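Local coordinates for protein nadb-ler3 (Gallus gallus, PDB 3WXB) that reduces carbonyl compounds with NADPH or NADH as hydride donor, as a Rossmann-fold member of the short-chain dehydrogenase/reductase family, at residues A[58-63]-A[69-74]; A[82-87]-A[95-100]; A[86-91]-A[145-150]. One frame throughout, in Å; residues are numbered along the deposited sequence.

Followed from the N terminus, the chain makes contact 1 first, where strand 55-60 runs into the turn that brings helix 69-77 back over it. Contact 2 opens only after contact 1 has closed, folding helix 91-105 against strand 81-85. Contact 3 starts from the same residues, sharing Leu86 and Glu87 with contact 2, but its loop is far longer: 86-91 meets 145-150 on helix 130-160, so segment 95-100 lies within the chain it encloses. Contacts 1 and 2 are joined through the neighbouring strands, Cys60 O probably accepting a hydrogen bond from Leu86 N at 2.7 Å. All three border the adenosine half of NADPH.

Contact 1 (A[58-63]-A[69-74]); sequences ATCRDP and QELQKL. With NDP (NADPH dihydro-nicotinamide-adenine-dinucleotide phosphate), chain C.
Leu71 lowers its two methyls onto strand 55-60: Leu71 CD2 lies 3.9 Å from Ala58 CB, while Leu71 CD1 is 4.0 Å from Cys60 SG. Small side chains suit both strand positions, since the helix rests directly on them, and the Cys60 sulfur, set between its own backbone N and carbonyl carbon (chi1 75°), turns an apolar flank to the leucine. At the edge of this buried patch the contact becomes polar. The bend of Gln72 at chi2 (-63°) folds its amide back toward Pro63, where Gln72 NE2 donates to Pro63 O over 2.9 Å in a nearly straight bond. The oxygen lies close to the plane of the Gln72 amide, but the N-H comes in from above the carbonyl plane. Arg61 turns to the cofactor instead. Its bent chain lays the guanidinium over the adenine, with C6A over one face of the guanidinium, toward its rim, while Arg61 NH1 gives a straight hydrogen bond to O1X of the NADPH 2'-phosphate at 3.2 Å. An arginine just past the second strand, reading that phosphate, recurs in many NADPH-binding short-chain dehydrogenases, and the leucine-on-strand packing belongs to the Rossmann beta-alpha-beta unit formed by 55-60, 69-77 and 81-85.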
loop_
_atom_site.group_PDB
_atom_site.type_symbol
_atom_site.label_atom_id
_atom_site.label_comp_id
_atom_site.label_asym_id
_atom_site.label_seq_id
_atom_site.Cartn_x
_atom_site.Cartn_y
_atom_site.Cartn_z
ATOM N N ALA A 58 -20.389 17.558 1.639
ATOM C CA ALA A 58 -19.294 17.690 0.690
ATOM C C ALA A 58 -18.103 18.278 1.471
ATOM O O ALA A 58 -18.212 19.403 2.023
ATOM C CB ALA A 58 -19.721 18.595 -0.425
ATOM N N THR A 59 -16.985 17.560 1.569
ATOM C CA THR A 59 -15.893 18.146 2.322
ATOM C C THR A 59 -14.965 18.925 1.382
ATOM O O THR A 59 -14.736 18.549 0.212
ATOM C CB THR A 59 -15.131 17.162 3.244
ATOM O OG1 THR A 59 -14.079 16.517 2.517
ATOM C CG2 THR A 59 -16.094 16.078 3.806
ATOM N N CYS A 60 -14.427 20.028 1.913
ATOM C CA CYS A 60 -13.376 20.732 1.226
ATOM C C CYS A 60 -12.517 21.541 2.196
ATOM O O CYS A 60 -12.724 21.566 3.411
ATOM C CB CYS A 60 -13.897 21.612 0.093
ATOM S SG CYS A 60 -14.728 23.185 0.628
ATOM N N ARG A 61 -11.518 22.167 1.617
ATOM C CA ARG A 61 -10.573 23.004 2.301
ATOM C C ARG A 61 -10.869 24.395 1.840
ATOM O O ARG A 61 -11.283 24.603 0.717
ATOM C CB ARG A 61 -9.177 22.671 1.840
ATOM C CG ARG A 61 -8.589 21.461 2.365
ATOM C CD ARG A 61 -7.697 20.949 1.326
ATOM N NE ARG A 61 -6.398 20.584 1.793
ATOM C CZ ARG A 61 -5.345 20.394 1.028
ATOM N NH1 ARG A 61 -5.402 20.551 -0.269
ATOM N NH2 ARG A 61 -4.238 20.056 1.579
ATOM N N ASP A 62 -10.600 25.343 2.707
ATOM C CA ASP A 62 -10.732 26.772 2.404
ATOM C C ASP A 62 -12.148 26.993 1.886
ATOM O O ASP A 62 -12.290 27.440 0.778
ATOM C CB ASP A 62 -9.717 27.159 1.288
ATOM C CG ASP A 62 -9.504 28.697 1.138
ATOM O OD1 ASP A 62 -8.981 29.170 0.091
ATOM O OD2 ASP A 62 -9.875 29.424 2.058
ATOM N N PRO A 63 -13.205 26.641 2.663
ATOM C CA PRO A 63 -14.566 26.626 2.054
ATOM C C PRO A 63 -15.068 27.980 1.481
ATOM O O PRO A 63 -15.900 28.016 0.580
ATOM C CB PRO A 63 -15.481 26.129 3.182
ATOM C CG PRO A 63 -14.649 26.185 4.462
ATOM C CD PRO A 63 -13.201 26.222 4.081
ATOM N N GLN A 69 -15.552 27.667 -4.900
ATOM C CA GLN A 69 -16.529 28.558 -5.486
ATOM C C GLN A 69 -17.681 27.783 -6.082
ATOM O O GLN A 69 -18.856 28.076 -5.797
ATOM C CB GLN A 69 -15.856 29.325 -6.605
ATOM C CG GLN A 69 -16.284 30.736 -6.731
ATOM C CD GLN A 69 -15.193 31.552 -7.368
ATOM O OE1 GLN A 69 -14.280 32.014 -6.684
ATOM N NE2 GLN A 69 -15.263 31.714 -8.690
ATOM N N GLU A 70 -17.364 26.825 -6.948
ATOM C CA GLU A 70 -18.459 26.171 -7.642
ATOM C C GLU A 70 -19.315 25.342 -6.677
ATOM O O GLU A 70 -20.541 25.252 -6.842
ATOM C CB GLU A 70 -17.995 25.407 -8.870
ATOM C CG GLU A 70 -18.941 25.605 -10.039
ATOM C CD GLU A 70 -19.346 24.264 -10.632
ATOM O OE1 GLU A 70 -18.451 23.562 -11.178
ATOM O OE2 GLU A 70 -20.559 23.900 -10.534
ATOM N N LEU A 71 -18.693 24.825 -5.613
ATOM C CA LEU A 71 -19.433 24.125 -4.540
ATOM C C LEU A 71 -20.390 25.017 -3.800
ATOM O O LEU A 71 -21.488 24.593 -3.449
ATOM C CB LEU A 71 -18.503 23.544 -3.475
ATOM C CG LEU A 71 -18.272 22.050 -3.261
ATOM C CD1 LEU A 71 -17.543 21.770 -1.892
ATOM C CD2 LEU A 71 -19.560 21.115 -3.443
ATOM N N GLN A 72 -19.921 26.214 -3.453
ATOM C CA GLN A 72 -20.745 27.195 -2.761
ATOM C C GLN A 72 -21.945 27.578 -3.635
ATOM O O GLN A 72 -23.028 27.813 -3.131
ATOM C CB GLN A 72 -19.895 28.432 -2.429
ATOM C CG GLN A 72 -18.892 28.207 -1.295
ATOM C CD GLN A 72 -19.544 27.888 0.046
ATOM O OE1 GLN A 72 -20.762 27.853 0.166
ATOM N NE2 GLN A 72 -18.730 27.626 1.050
ATOM N N LYS A 73 -21.729 27.630 -4.942
ATOM C CA LYS A 73 -22.792 27.924 -5.898
ATOM C C LYS A 73 -23.841 26.856 -5.729
ATOM O O LYS A 73 -24.968 27.144 -5.332
ATOM C CB LYS A 73 -22.245 27.842 -7.306
ATOM C CG LYS A 73 -22.685 28.915 -8.243
ATOM C CD LYS A 73 -21.521 29.260 -9.196
ATOM C CE LYS A 73 -20.568 30.276 -8.562
ATOM N NZ LYS A 73 -19.242 30.383 -9.254
ATOM N N LEU A 74 -23.433 25.601 -5.951
ATOM C CA LEU A 74 -24.315 24.457 -5.776
ATOM C C LEU A 74 -25.099 24.501 -4.479
ATOM O O LEU A 74 -26.317 24.227 -4.468
ATOM C CB LEU A 74 -23.528 23.136 -5.835
ATOM C CG LEU A 74 -23.252 22.452 -7.173
ATOM C CD1 LEU A 74 -22.484 21.149 -6.878
ATOM C CD2 LEU A 74 -24.562 22.176 -8.006
HETATM P PA NDP C . -7.951 16.245 -8.337
HETATM O O1A NDP C . -6.487 16.495 -8.184
HETATM O O2A NDP C . -8.590 16.845 -9.438
HETATM O O5B NDP C . -8.712 16.638 -7.112
HETATM C C5B NDP C . -8.128 16.336 -5.813
HETATM C C4B NDP C . -9.167 16.615 -4.783
HETATM O O4B NDP C . -8.749 16.052 -3.421
HETATM C C3B NDP C . -9.374 18.126 -4.525
HETATM O O3B NDP C . -10.757 18.246 -3.988
HETATM C C2B NDP C . -8.381 18.389 -3.379
HETATM O O2B NDP C . -8.669 19.577 -2.611
HETATM C C1B NDP C . -8.609 17.133 -2.492
HETATM N N9A NDP C . -7.379 16.917 -1.558
HETATM C C8A NDP C . -6.086 16.636 -1.854
HETATM N N7A NDP C . -5.392 16.575 -0.701
HETATM C C5A NDP C . -6.192 16.948 0.284
HETATM C C6A NDP C . -5.999 17.066 1.609
HETATM N N6A NDP C . -4.772 16.839 2.112
HETATM N N1A NDP C . -7.023 17.394 2.415
HETATM C C2A NDP C . -8.283 17.569 1.900
HETATM N N3A NDP C . -8.461 17.466 0.527
HETATM C C4A NDP C . -7.430 17.118 -0.235
HETATM O O3 NDP C . -8.028 14.604 -8.358
HETATM P PN NDP C . -9.202 13.760 -9.080
HETATM O O1N NDP C . -8.727 13.399 -10.410
HETATM O O2N NDP C . -10.518 14.394 -8.876
HETATM O O5D NDP C . -9.048 12.430 -8.146
HETATM C C5D NDP C . -9.944 12.067 -7.077
HETATM C C4D NDP C . -9.625 10.620 -6.667
HETATM O O4D NDP C . -9.694 9.787 -7.814
HETATM C C3D NDP C . -8.145 10.554 -6.192
HETATM O O3D NDP C . -8.157 9.683 -5.067
HETATM C C2D NDP C . -7.398 9.959 -7.315
HETATM O O2D NDP C . -6.243 9.249 -6.872
HETATM C C1D NDP C . -8.429 9.037 -7.921
HETATM N N1N NDP C . -8.105 8.716 -9.335
HETATM C C2N NDP C . -8.074 9.686 -10.349
HETATM C C3N NDP C . -7.766 9.323 -11.664
HETATM C C7N NDP C . -7.778 10.247 -12.725
HETATM O O7N NDP C . -7.465 9.869 -13.856
HETATM N N7N NDP C . -8.264 11.501 -12.467
HETATM C C4N NDP C . -7.430 7.987 -11.966
HETATM C C5N NDP C . -7.436 6.992 -10.980
HETATM C C6N NDP C . -7.743 7.339 -9.654
HETATM P P2B NDP C . -7.949 21.013 -3.003
HETATM O O1X NDP C . -8.054 21.609 -1.664
HETATM O O2X NDP C . -8.806 21.487 -4.099
HETATM O O3X NDP C . -6.561 20.640 -3.387
#

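Contact 2 (A[82-87]-A[95-100]); sequences VIVPLE and KAAAAS. With NDP (NADPH dihydro-nicotinamide-adenine-dinucleotide phosphate), chain C.
Ala97 points its single methyl at strand 81-85 and the residue that follows it, where two branched side chains receive it: Val84 CG1 stands 3.8 Å from Ala97 CB, and Leu86 CD1 stands 4.0 Å from the same Ala97 CB. Val84 presents one branch only. With CG1 anti to the backbone N (chi1 -172°), that methyl meets both CB and CA of the alanine. Leu86 leaves the backbone more obliquely, and it is the far end of its chain, at CD1, that swings across to the helix. Pro85 O also borders the methyl, 4.1 Å from Ala97 CB. Alanine suits this place because the helix backbone comes close, with Leu86 CA and Ala97 CA 6.3 Å apart. The packing opens the right-handed crossover from strand 81-85 through helix 91-105 to strand 112-115, the long step that links the halves of a Rossmann sheet and passes over strands 55-60 and 28-31. Neighbouring strand residues alternate in direction, so Ile83 serves the other face and packs on Leu71 and Gln72 of helix 69-77. Ala98, turned away from the strand, rests on Ala150 and Phe151 of helix 130-160, where again a small side chain lets two helices approach. Just beyond the strand, Leu86 O sits 3.6 Å from C2A of the adenine, the backbone itself bordering the cofactor.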
loop_
_atom_site.group_PDB
_atom_site.type_symbol
_atom_site.label_atom_id
_atom_site.label_comp_id
_atom_site.label_asym_id
_atom_site.label_seq_id
_atom_site.Cartn_x
_atom_site.Cartn_y
_atom_site.Cartn_z
ATOM N N VAL A 82 -24.522 20.069 2.336
ATOM C CA VAL A 82 -23.824 20.600 3.490
ATOM C C VAL A 82 -22.305 20.618 3.208
ATOM O O VAL A 82 -21.708 19.547 3.035
ATOM C CB VAL A 82 -24.070 19.756 4.736
ATOM C CG1 VAL A 82 -23.342 20.323 5.953
ATOM C CG2 VAL A 82 -25.591 19.613 5.043
ATOM N N ILE A 83 -21.688 21.816 3.209
ATOM C CA ILE A 83 -20.239 21.962 2.998
ATOM C C ILE A 83 -19.486 21.860 4.321
ATOM O O ILE A 83 -19.779 22.605 5.273
ATOM C CB ILE A 83 -19.892 23.240 2.209
ATOM C CG1 ILE A 83 -20.443 23.128 0.799
ATOM C CG2 ILE A 83 -18.352 23.429 2.123
ATOM C CD1 ILE A 83 -20.385 24.442 -0.063
ATOM N N VAL A 84 -18.554 20.894 4.396
ATOM C CA VAL A 84 -17.778 20.583 5.598
ATOM C C VAL A 84 -16.245 20.875 5.409
ATOM O O VAL A 84 -15.581 20.281 4.502
ATOM C CB VAL A 84 -18.009 19.093 6.069
ATOM C CG1 VAL A 84 -17.344 18.829 7.440
ATOM C CG2 VAL A 84 -19.531 18.746 6.155
ATOM N N PRO A 85 -15.679 21.836 6.216
ATOM C CA PRO A 85 -14.207 22.020 6.130
ATOM C C PRO A 85 -13.459 20.810 6.635
ATOM O O PRO A 85 -13.784 20.260 7.697
ATOM C CB PRO A 85 -13.893 23.275 7.043
ATOM C CG PRO A 85 -15.142 23.437 7.939
ATOM C CD PRO A 85 -16.323 22.729 7.217
ATOM N N LEU A 86 -12.450 20.396 5.875
ATOM C CA LEU A 86 -11.691 19.196 6.266
ATOM C C LEU A 86 -10.310 19.179 5.605
ATOM O O LEU A 86 -10.199 19.299 4.394
ATOM C CB LEU A 86 -12.468 17.900 5.868
ATOM C CG LEU A 86 -11.792 16.518 6.103
ATOM C CD1 LEU A 86 -11.422 16.271 7.537
ATOM C CD2 LEU A 86 -12.687 15.306 5.564
ATOM N N GLU A 87 -9.291 18.992 6.420
ATOM C CA GLU A 87 -7.930 18.743 5.945
ATOM C C GLU A 87 -7.723 17.258 6.313
ATOM O O GLU A 87 -7.585 16.887 7.500
ATOM C CB GLU A 87 -6.933 19.709 6.648
ATOM C CG GLU A 87 -5.447 19.297 6.569
ATOM C CD GLU A 87 -5.019 18.926 5.169
ATOM O OE1 GLU A 87 -5.072 19.780 4.273
ATOM O OE2 GLU A 87 -4.622 17.739 4.962
ATOM N N LYS A 95 -11.435 14.740 13.235
ATOM C CA LYS A 95 -12.247 14.704 14.421
ATOM C C LYS A 95 -13.369 15.720 14.367
ATOM O O LYS A 95 -14.495 15.392 14.615
ATOM C CB LYS A 95 -11.397 14.929 15.668
ATOM C CG LYS A 95 -12.095 14.538 16.960
ATOM C CD LYS A 95 -11.212 14.620 18.162
ATOM C CE LYS A 95 -12.029 14.765 19.425
ATOM N NZ LYS A 95 -11.810 13.640 20.363
ATOM N N ALA A 96 -13.035 16.952 14.071
ATOM C CA ALA A 96 -14.012 18.038 14.108
ATOM C C ALA A 96 -15.078 17.844 13.018
ATOM O O ALA A 96 -16.258 18.130 13.234
ATOM C CB ALA A 96 -13.309 19.381 13.981
ATOM N N ALA A 97 -14.678 17.347 11.850
ATOM C CA ALA A 97 -15.614 17.080 10.763
ATOM C C ALA A 97 -16.635 16.004 11.158
ATOM O O ALA A 97 -17.840 16.189 10.954
ATOM C CB ALA A 97 -14.866 16.688 9.446
ATOM N N ALA A 98 -16.171 14.929 11.802
ATOM C CA ALA A 98 -17.073 13.847 12.200
ATOM C C ALA A 98 -18.089 14.381 13.228
ATOM O O ALA A 98 -19.298 14.104 13.136
ATOM C CB ALA A 98 -16.297 12.636 12.794
ATOM N N ALA A 99 -17.572 15.104 14.221
ATOM C CA ALA A 99 -18.391 15.699 15.298
ATOM C C ALA A 99 -19.451 16.624 14.732
ATOM O O ALA A 99 -20.593 16.633 15.201
ATOM C CB ALA A 99 -17.477 16.464 16.310
ATOM N N SER A 100 -19.079 17.394 13.728
ATOM C CA SER A 100 -19.980 18.325 13.032
ATOM C C SER A 100 -21.067 17.601 12.228
ATOM O O SER A 100 -22.282 17.913 12.324
ATOM C CB SER A 100 -19.151 19.300 12.160
ATOM O OG SER A 100 -19.959 20.171 11.371
HETATM P PA NDP C . -7.951 16.245 -8.337
HETATM O O1A NDP C . -6.487 16.495 -8.184
HETATM O O2A NDP C . -8.590 16.845 -9.438
HETATM O O5B NDP C . -8.712 16.638 -7.112
HETATM C C5B NDP C . -8.128 16.336 -5.813
HETATM C C4B NDP C . -9.167 16.615 -4.783
HETATM O O4B NDP C . -8.749 16.052 -3.421
HETATM C C3B NDP C . -9.374 18.126 -4.525
HETATM O O3B NDP C . -10.757 18.246 -3.988
HETATM C C2B NDP C . -8.381 18.389 -3.379
HETATM O O2B NDP C . -8.669 19.577 -2.611
HETATM C C1B NDP C . -8.609 17.133 -2.492
HETATM N N9A NDP C . -7.379 16.917 -1.558
HETATM C C8A NDP C . -6.086 16.636 -1.854
HETATM N N7A NDP C . -5.392 16.575 -0.701
HETATM C C5A NDP C . -6.192 16.948 0.284
HETATM C C6A NDP C . -5.999 17.066 1.609
HETATM N N6A NDP C . -4.772 16.839 2.112
HETATM N N1A NDP C . -7.023 17.394 2.415
HETATM C C2A NDP C . -8.283 17.569 1.900
HETATM N N3A NDP C . -8.461 17.466 0.527
HETATM C C4A NDP C . -7.430 17.118 -0.235
HETATM O O3 NDP C . -8.028 14.604 -8.358
HETATM P PN NDP C . -9.202 13.760 -9.080
HETATM O O1N NDP C . -8.727 13.399 -10.410
HETATM O O2N NDP C . -10.518 14.394 -8.876
HETATM O O5D NDP C . -9.048 12.430 -8.146
HETATM C C5D NDP C . -9.944 12.067 -7.077
HETATM C C4D NDP C . -9.625 10.620 -6.667
HETATM O O4D NDP C . -9.694 9.787 -7.814
HETATM C C3D NDP C . -8.145 10.554 -6.192
HETATM O O3D NDP C . -8.157 9.683 -5.067
HETATM C C2D NDP C . -7.398 9.959 -7.315
HETATM O O2D NDP C . -6.243 9.249 -6.872
HETATM C C1D NDP C . -8.429 9.037 -7.921
HETATM N N1N NDP C . -8.105 8.716 -9.335
HETATM C C2N NDP C . -8.074 9.686 -10.349
HETATM C C3N NDP C . -7.766 9.323 -11.664
HETATM C C7N NDP C . -7.778 10.247 -12.725
HETATM O O7N NDP C . -7.465 9.869 -13.856
HETATM N N7N NDP C . -8.264 11.501 -12.467
HETATM C C4N NDP C . -7.430 7.987 -11.966
HETATM C C5N NDP C . -7.436 6.992 -10.980
HETATM C C6N NDP C . -7.743 7.339 -9.654
HETATM P P2B NDP C . -7.949 21.013 -3.003
HETATM O O1X NDP C . -8.054 21.609 -1.664
HETATM O O2X NDP C . -8.806 21.487 -4.099
HETATM O O3X NDP C . -6.561 20.640 -3.387
#

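Contact 3 (A[86-91]-A[145-150]); sequences LEVTDP and LLLSQA. With NDP (NADPH dihydro-nicotinamide-adenine-dinucleotide phosphate), chain C.
Leu86 and Val88 meet Leu147 in a small, wholly apolar and buried contact, which seats the loop after strand 81-85 on the long helix 130-160, directly behind the adenine of NADPH. Leucine tips do the touching: Leu86 CD2 and Leu147 CD2 approach end to end at 3.7 Å, and the other methyl, Leu147 CD1, packs against Val88 CB at 4.2 Å. Branched aliphatic chains suit a place closed off from water. Val88 faces two ways, for its methyls also lie under the adenine, with Val88 CG1 3.6 Å from C2A, on the opposite face from Arg61. Val88 N donates to N1A of the adenine at 3.1 Å.

Glu87 reads the neighbouring edge group. Its CG is anti to the backbone N (chi1 163°) and the bend at chi2 folds the carboxylate back, letting Glu87 OE2 accept from the adenine amine N6A at 3.0 Å. Thr89 N donates to Glu87 OE2 at 2.9 Å, on the anti side and tilted 23° from the carboxylate plane, while OE1 forms a salt bridge with Arg61, a pairing likely to keep the carboxylate ionised. An alanine in place of Glu87 would probably leave N6A and Thr89 N without their acceptor and Arg61 NH2 without its salt-bridge partner, the guanidinium then less firmly fixed over the adenine.

The loop makes a type I turn from Glu87 to Asp90, and Asp90 then serves as N-cap of helix 91-105, its OD1 accepting from Ala92 N. Helix 130-160 also reaches the second subunit, where Gln149 NE2 bonds to Ile125 O and Glu128 O of that copy. An acidic residue after the third strand whose carboxylate takes N6A, followed by an aliphatic one whose backbone N takes N1A, is typical of the adenine pocket of short-chain dehydrogenases.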
loop_
_atom_site.group_PDB
_atom_site.type_symbol
_atom_site.label_atom_id
_atom_site.label_comp_id
_atom_site.label_asym_id
_atom_site.label_seq_id
_atom_site.Cartn_x
_atom_site.Cartn_y
_atom_site.Cartn_z
ATOM N N LEU A 86 -12.450 20.396 5.875
ATOM C CA LEU A 86 -11.691 19.196 6.266
ATOM C C LEU A 86 -10.310 19.179 5.605
ATOM O O LEU A 86 -10.199 19.299 4.394
ATOM C CB LEU A 86 -12.468 17.900 5.868
ATOM C CG LEU A 86 -11.792 16.518 6.103
ATOM C CD1 LEU A 86 -11.422 16.271 7.537
ATOM C CD2 LEU A 86 -12.687 15.306 5.564
ATOM N N GLU A 87 -9.291 18.992 6.420
ATOM C CA GLU A 87 -7.930 18.743 5.945
ATOM C C GLU A 87 -7.723 17.258 6.313
ATOM O O GLU A 87 -7.585 16.887 7.500
ATOM C CB GLU A 87 -6.933 19.709 6.648
ATOM C CG GLU A 87 -5.447 19.297 6.569
ATOM C CD GLU A 87 -5.019 18.926 5.169
ATOM O OE1 GLU A 87 -5.072 19.780 4.273
ATOM O OE2 GLU A 87 -4.622 17.739 4.962
ATOM N N VAL A 88 -7.732 16.392 5.294
ATOM C CA VAL A 88 -7.721 14.938 5.577
ATOM C C VAL A 88 -6.437 14.420 6.253
ATOM O O VAL A 88 -6.481 13.349 6.907
ATOM C CB VAL A 88 -8.120 14.021 4.317
ATOM C CG1 VAL A 88 -9.345 14.600 3.600
ATOM C CG2 VAL A 88 -6.971 13.913 3.362
ATOM N N THR A 89 -5.314 15.157 6.134
ATOM C CA THR A 89 -4.106 14.714 6.821
ATOM C C THR A 89 -4.017 15.073 8.292
ATOM O O THR A 89 -3.058 14.665 8.975
ATOM C CB THR A 89 -2.809 15.206 6.147
ATOM O OG1 THR A 89 -2.748 16.646 6.199
ATOM C CG2 THR A 89 -2.759 14.706 4.734
ATOM N N ASP A 90 -5.006 15.807 8.793
ATOM C CA ASP A 90 -4.950 16.337 10.177
ATOM C C ASP A 90 -5.967 15.588 11.030
ATOM O O ASP A 90 -7.163 15.796 10.836
ATOM C CB ASP A 90 -5.288 17.842 10.140
ATOM C CG ASP A 90 -5.206 18.529 11.537
ATOM O OD1 ASP A 90 -5.008 17.852 12.539
ATOM O OD2 ASP A 90 -5.380 19.764 11.599
ATOM N N PRO A 91 -5.515 14.719 11.967
ATOM C CA PRO A 91 -6.526 13.994 12.787
ATOM C C PRO A 91 -7.519 14.916 13.505
ATOM O O PRO A 91 -8.686 14.563 13.645
ATOM C CB PRO A 91 -5.688 13.184 13.789
ATOM C CG PRO A 91 -4.229 13.156 13.147
ATOM C CD PRO A 91 -4.114 14.374 12.308
ATOM N N LEU A 145 -8.329 5.528 6.155
ATOM C CA LEU A 145 -8.471 4.750 7.367
ATOM C C LEU A 145 -9.090 5.557 8.545
ATOM O O LEU A 145 -10.031 5.109 9.235
ATOM C CB LEU A 145 -7.123 4.141 7.777
ATOM C CG LEU A 145 -7.095 3.629 9.183
ATOM C CD1 LEU A 145 -7.791 2.240 9.275
ATOM C CD2 LEU A 145 -5.657 3.560 9.713
ATOM N N LEU A 146 -8.495 6.720 8.814
ATOM C CA LEU A 146 -8.866 7.562 9.956
ATOM C C LEU A 146 -10.277 8.105 9.822
ATOM O O LEU A 146 -11.033 8.152 10.809
ATOM C CB LEU A 146 -7.900 8.761 10.033
ATOM C CG LEU A 146 -6.623 8.653 10.871
ATOM C CD1 LEU A 146 -6.111 7.313 11.166
ATOM C CD2 LEU A 146 -5.524 9.598 10.372
ATOM N N LEU A 147 -10.620 8.481 8.611
ATOM C CA LEU A 147 -11.977 8.959 8.304
ATOM C C LEU A 147 -13.016 7.827 8.531
ATOM O O LEU A 147 -14.067 8.046 9.145
ATOM C CB LEU A 147 -12.033 9.499 6.899
ATOM C CG LEU A 147 -11.413 10.901 6.769
ATOM C CD1 LEU A 147 -10.984 11.191 5.323
ATOM C CD2 LEU A 147 -12.442 12.018 7.232
ATOM N N SER A 148 -12.696 6.631 8.042
ATOM C CA SER A 148 -13.519 5.453 8.290
ATOM C C SER A 148 -13.695 5.203 9.797
ATOM O O SER A 148 -14.838 4.978 10.270
ATOM C CB SER A 148 -12.949 4.225 7.536
ATOM O OG SER A 148 -13.010 4.511 6.150
ATOM N N GLN A 149 -12.599 5.275 10.561
ATOM C CA GLN A 149 -12.702 5.091 12.017
ATOM C C GLN A 149 -13.630 6.166 12.614
ATOM O O GLN A 149 -14.470 5.863 13.458
ATOM C CB GLN A 149 -11.355 5.200 12.719
ATOM C CG GLN A 149 -10.465 3.986 12.649
ATOM C CD GLN A 149 -9.029 4.321 13.115
ATOM O OE1 GLN A 149 -8.651 5.478 13.174
ATOM N NE2 GLN A 149 -8.238 3.294 13.400
ATOM N N ALA A 150 -13.459 7.418 12.191
ATOM C CA ALA A 150 -14.205 8.514 12.803
ATOM C C ALA A 150 -15.702 8.474 12.411
ATOM O O ALA A 150 -16.577 8.874 13.195
ATOM C CB ALA A 150 -13.560 9.863 12.439
HETATM P PA NDP C . -7.951 16.245 -8.337
HETATM O O1A NDP C . -6.487 16.495 -8.184
HETATM O O2A NDP C . -8.590 16.845 -9.438
HETATM O O5B NDP C . -8.712 16.638 -7.112
HETATM C C5B NDP C . -8.128 16.336 -5.813
HETATM C C4B NDP C . -9.167 16.615 -4.783
HETATM O O4B NDP C . -8.749 16.052 -3.421
HETATM C C3B NDP C . -9.374 18.126 -4.525
HETATM O O3B NDP C . -10.757 18.246 -3.988
HETATM C C2B NDP C . -8.381 18.389 -3.379
HETATM O O2B NDP C . -8.669 19.577 -2.611
HETATM C C1B NDP C . -8.609 17.133 -2.492
HETATM N N9A NDP C . -7.379 16.917 -1.558
HETATM C C8A NDP C . -6.086 16.636 -1.854
HETATM N N7A NDP C . -5.392 16.575 -0.701
HETATM C C5A NDP C . -6.192 16.948 0.284
HETATM C C6A NDP C . -5.999 17.066 1.609
HETATM N N6A NDP C . -4.772 16.839 2.112
HETATM N N1A NDP C . -7.023 17.394 2.415
HETATM C C2A NDP C . -8.283 17.569 1.900
HETATM N N3A NDP C . -8.461 17.466 0.527
HETATM C C4A NDP C . -7.430 17.118 -0.235
HETATM O O3 NDP C . -8.028 14.604 -8.358
HETATM P PN NDP C . -9.202 13.760 -9.080
HETATM O O1N NDP C . -8.727 13.399 -10.410
HETATM O O2N NDP C . -10.518 14.394 -8.876
HETATM O O5D NDP C . -9.048 12.430 -8.146
HETATM C C5D NDP C . -9.944 12.067 -7.077
HETATM C C4D NDP C . -9.625 10.620 -6.667
HETATM O O4D NDP C . -9.694 9.787 -7.814
HETATM C C3D NDP C . -8.145 10.554 -6.192
HETATM O O3D NDP C . -8.157 9.683 -5.067
HETATM C C2D NDP C . -7.398 9.959 -7.315
HETATM O O2D NDP C . -6.243 9.249 -6.872
HETATM C C1D NDP C . -8.429 9.037 -7.921
HETATM N N1N NDP C . -8.105 8.716 -9.335
HETATM C C2N NDP C . -8.074 9.686 -10.349
HETATM C C3N NDP C . -7.766 9.323 -11.664
HETATM C C7N NDP C . -7.778 10.247 -12.725
HETATM O O7N NDP C . -7.465 9.869 -13.856
HETATM N N7N NDP C . -8.264 11.501 -12.467
HETATM C C4N NDP C . -7.430 7.987 -11.966
HETATM C C5N NDP C . -7.436 6.992 -10.980
HETATM C C6N NDP C . -7.743 7.339 -9.654
HETATM P P2B NDP C . -7.949 21.013 -3.003
HETATM O O1X NDP C . -8.054 21.609 -1.664
HETATM O O2X NDP C . -8.806 21.487 -4.099
HETATM O O3X NDP C . -6.561 20.640 -3.387
#